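Local coordinates for ORF131 protein (Ralstonia metallidurans, PDB 2WTO), which is a heavy-metal resistance protein, also called CzcE, that probably binds copper in the periplasm as part of the bacterial response to toxic metals, at residues Thr101-Gly106 with Val120-Ser125. Sequence-based numbering, arbitrary orientation.
Sequences TSVDLG and VYIDRS. With MG (magnesium ion), chain I.
Thr101 and Ile122 face each other as an antiparallel hydrogen-bonded pair, a compact example of how two backbones can grip one another twice at a single residue pair. Thr101 O takes Ile122 N at 2.7 Å, and Thr101 N gives its hydrogen to Ile122 O at 3.1 Å. On the same sheet face their side chains run side by side, Thr101 CG2 lying 4.1 Å from Ile122 CD1. Ser102 turns to the other face with Tyr121, and here the backbones close to a non-hydrogen-bonded pair in which Ser102 CA makes a CA-H...O contact with Val120 O. The two side chains have polar partners beyond the pair: Ser102 OG is hydrogen-bonded to Arg119 NH2 and Tyr121 OH to Asp100 OD2. Strand 119-123 is the middle strand of a mixed three-stranded sheet, parallel to 72-76 on its other side. Asp123 OD2 binds magnesium at 2.0 Å, and Asp123 of the second subunit binds the same ion. Val103 repeats the double grip with Val120, its O accepting from Val120 N at 2.8 Å. Val103 CG1, set between backbone N and carbonyl carbon (chi1 63°), meets Ile122 CD1 at 4.0 Å on the buried face, where Phe94 packs against Val120 and Ile122. Asp104 then caps the helix 105-108, OD1 accepting from Gly106 N through its anti lone pair, while Leu105 CD1 slants across Val120 CG2 at 4.0 Å.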
ATOM      1  N   THR A 101     -12.223   0.228  -6.122  1.00  5.57           N
ATOM      2  CA  THR A 101     -12.186  -0.780  -7.168  1.00  6.60           C
ATOM      3  C   THR A 101     -10.811  -1.439  -7.156  1.00 12.89           C
ATOM      4  O   THR A 101      -9.884  -0.922  -6.532  1.00 17.24           O
ATOM      5  CB  THR A 101     -12.539  -0.171  -8.563  1.00 10.84           C
ATOM      6  OG1 THR A 101     -12.732  -1.214  -9.524  1.00 10.50           O
ATOM      7  CG2 THR A 101     -11.428   0.758  -9.059  1.00 11.38           C
ATOM      8  N   SER A 102     -10.674  -2.589  -7.800  1.00  4.88           N
ATOM      9  CA  SER A 102      -9.352  -3.202  -7.915  1.00  5.35           C
ATOM     10  C   SER A 102      -9.064  -3.596  -9.356  1.00  6.51           C
ATOM     11  O   SER A 102      -9.975  -3.758 -10.168  1.00  5.41           O
ATOM     12  CB  SER A 102      -9.196  -4.414  -6.971  1.00  5.19           C
ATOM     13  OG  SER A 102      -9.928  -5.561  -7.425  1.00  5.78           O
ATOM     14  N   VAL A 103      -7.784  -3.744  -9.668  1.00  6.62           N
ATOM     15  CA  VAL A 103      -7.342  -4.216 -10.976  1.00  7.60           C
ATOM     16  C   VAL A 103      -6.060  -5.020 -10.793  1.00  7.95           C
ATOM     17  O   VAL A 103      -5.280  -4.758  -9.857  1.00  8.13           O
ATOM     18  CB  VAL A 103      -7.128  -3.023 -11.988  1.00  8.64           C
ATOM     19  CG1 VAL A 103      -6.028  -2.081 -11.534  1.00  6.03           C
ATOM     20  CG2 VAL A 103      -6.829  -3.554 -13.397  1.00  9.40           C
ATOM     21  N   ASP A 104      -5.837  -6.007 -11.658  1.00  7.72           N
ATOM     22  CA  ASP A 104      -4.612  -6.811 -11.561  1.00  6.27           C
ATOM     23  C   ASP A 104      -3.448  -6.027 -12.146  1.00  7.95           C
ATOM     24  O   ASP A 104      -3.560  -5.493 -13.249  1.00  8.20           O
ATOM     25  CB  ASP A 104      -4.763  -8.170 -12.266  1.00  9.54           C
ATOM     26  CG  ASP A 104      -3.681  -9.166 -11.834  1.00  9.56           C
ATOM     27  OD1 ASP A 104      -2.516  -8.983 -12.229  1.00  7.49           O
ATOM     28  OD2 ASP A 104      -3.983 -10.112 -11.082  1.00  8.32           O
ATOM     29  N   LEU A 105      -2.335  -5.945 -11.406  1.00  7.01           N
ATOM     30  CA  LEU A 105      -1.165  -5.201 -11.884  1.00  6.43           C
ATOM     31  C   LEU A 105      -0.612  -5.788 -13.185  1.00  8.44           C
ATOM     32  O   LEU A 105       0.009  -5.072 -13.995  1.00  5.97           O
ATOM     33  CB  LEU A 105      -0.068  -5.228 -10.807  1.00  5.70           C
ATOM     34  CG  LEU A 105       1.178  -4.371 -11.017  1.00  5.85           C
ATOM     35  CD1 LEU A 105       0.786  -2.891 -10.965  1.00  7.66           C
ATOM     36  CD2 LEU A 105       2.252  -4.720  -9.949  1.00  7.38           C
ATOM     37  N   GLY A 106      -0.792  -7.098 -13.361  1.00  6.32           N
ATOM     38  CA  GLY A 106      -0.309  -7.792 -14.545  1.00  6.08           C
ATOM     39  C   GLY A 106      -0.999  -7.311 -15.817  1.00  6.23           C
ATOM     40  O   GLY A 106      -0.493  -7.495 -16.927  1.00  7.66           O
ATOM     41  N   VAL A 120      -4.244  -4.521  -7.320  1.00  7.10           N
ATOM     42  CA  VAL A 120      -4.165  -3.137  -6.849  1.00  6.11           C
ATOM     43  C   VAL A 120      -5.531  -2.631  -6.402  1.00  6.15           C
ATOM     44  O   VAL A 120      -6.455  -2.535  -7.199  1.00  6.28           O
ATOM     45  CB  VAL A 120      -3.612  -2.188  -7.941  1.00  7.30           C
ATOM     46  CG1 VAL A 120      -3.460  -0.752  -7.381  1.00  6.41           C
ATOM     47  CG2 VAL A 120      -2.275  -2.706  -8.454  1.00  6.89           C
ATOM     48  N   TYR A 121      -5.651  -2.289  -5.128  1.00  7.14           N
ATOM     49  CA  TYR A 121      -6.883  -1.746  -4.597  1.00  7.70           C
ATOM     50  C   TYR A 121      -6.828  -0.232  -4.743  1.00  8.76           C
ATOM     51  O   TYR A 121      -5.972   0.406  -4.147  1.00  7.68           O
ATOM     52  CB  TYR A 121      -6.994  -2.124  -3.125  1.00  8.72           C
ATOM     53  CG  TYR A 121      -8.360  -1.971  -2.566  1.00 10.88           C
ATOM     54  CD1 TYR A 121      -9.187  -3.080  -2.370  1.00 10.80           C
ATOM     55  CD2 TYR A 121      -8.839  -0.703  -2.223  1.00 12.07           C
ATOM     56  CE1 TYR A 121     -10.476  -2.912  -1.840  1.00 20.42           C
ATOM     57  CE2 TYR A 121     -10.109  -0.524  -1.683  1.00 18.35           C
ATOM     58  CZ  TYR A 121     -10.923  -1.625  -1.500  1.00 21.05           C
ATOM     59  OH  TYR A 121     -12.172  -1.427  -0.967  1.00 21.13           O
ATOM     60  N   ILE A 122      -7.729   0.340  -5.537  1.00  6.23           N
ATOM     61  CA  ILE A 122      -7.735   1.794  -5.742  1.00  6.22           C
ATOM     62  C   ILE A 122      -8.864   2.450  -4.958  1.00  7.40           C
ATOM     63  O   ILE A 122     -10.039   2.130  -5.160  1.00  6.45           O
ATOM     64  CB  ILE A 122      -7.915   2.136  -7.237  1.00  5.02           C
ATOM     65  CG1 ILE A 122      -6.897   1.361  -8.080  1.00  5.84           C
ATOM     66  CG2 ILE A 122      -7.858   3.672  -7.432  1.00  5.06           C
ATOM     67  CD1 ILE A 122      -7.330   1.110  -9.562  1.00  4.29           C
ATOM     68  N   ASP A 123      -8.496   3.365  -4.058  1.00  7.25           N
ATOM     69  CA  ASP A 123      -9.451   4.061  -3.226  1.00  8.06           C
ATOM     70  C   ASP A 123     -10.233   5.044  -4.100  1.00  8.38           C
ATOM     71  O   ASP A 123      -9.695   5.605  -5.065  1.00  6.50           O
ATOM     72  CB  ASP A 123      -8.709   4.807  -2.104  1.00  8.88           C
ATOM     73  CG  ASP A 123      -9.649   5.454  -1.100  1.00 15.69           C
ATOM     74  OD1 ASP A 123     -10.673   4.839  -0.717  1.00 18.10           O
ATOM     75  OD2 ASP A 123      -9.355   6.591  -0.673  1.00 21.36           O
ATOM     76  N   ARG A 124     -11.507   5.217  -3.753  1.00  7.45           N
ATOM     77  CA  ARG A 124     -12.426   6.134  -4.426  1.00  7.99           C
ATOM     78  C   ARG A 124     -11.873   7.553  -4.452  1.00  7.22           C
ATOM     79  O   ARG A 124     -11.241   8.000  -3.490  1.00  7.47           O
ATOM     80  CB  ARG A 124     -13.737   6.139  -3.642  1.00 10.73           C
ATOM     81  CG  ARG A 124     -14.762   7.140  -4.108  1.00 20.09           C
ATOM     82  CD  ARG A 124     -16.076   6.968  -3.345  1.00 23.14           C
ATOM     83  NE  ARG A 124     -16.058   7.638  -2.047  1.00 34.44           N
ATOM     84  CZ  ARG A 124     -15.790   7.041  -0.889  1.00 38.23           C
ATOM     85  NH1 ARG A 124     -15.515   5.740  -0.847  1.00 35.30           N
ATOM     86  NH2 ARG A 124     -15.803   7.748   0.235  1.00 51.92           N
ATOM     87  N   SER A 125     -12.143   8.275  -5.536  1.00  6.95           N
ATOM     88  CA  SER A 125     -11.691   9.656  -5.684  1.00  8.78           C
ATOM     89  C   SER A 125     -12.475  10.634  -4.818  1.00  9.49           C
ATOM     90  O   SER A 125     -13.687  10.525  -4.658  1.00 11.20           O
ATOM     91  CB  SER A 125     -11.845  10.094  -7.151  1.00  5.78           C
ATOM     92  OG  SER A 125     -11.581  11.473  -7.295  1.00  8.96           O
TER
HETATM   93 MG    MG I1113     -10.216   7.889   0.524  0.80 22.29          MG
HETATM   94  O   HOH W   1     -11.742   6.682   0.912  1.00 11.64           O
HETATM   95  O   HOH W   2     -11.510   8.743  -0.844  1.00 25.61           O
HETATM   96  O   HOH W   3      -9.284   9.721   0.234  1.00 31.17           O
HETATM   97  O   HOH W   4     -11.122   8.898   2.186  1.00 24.45           O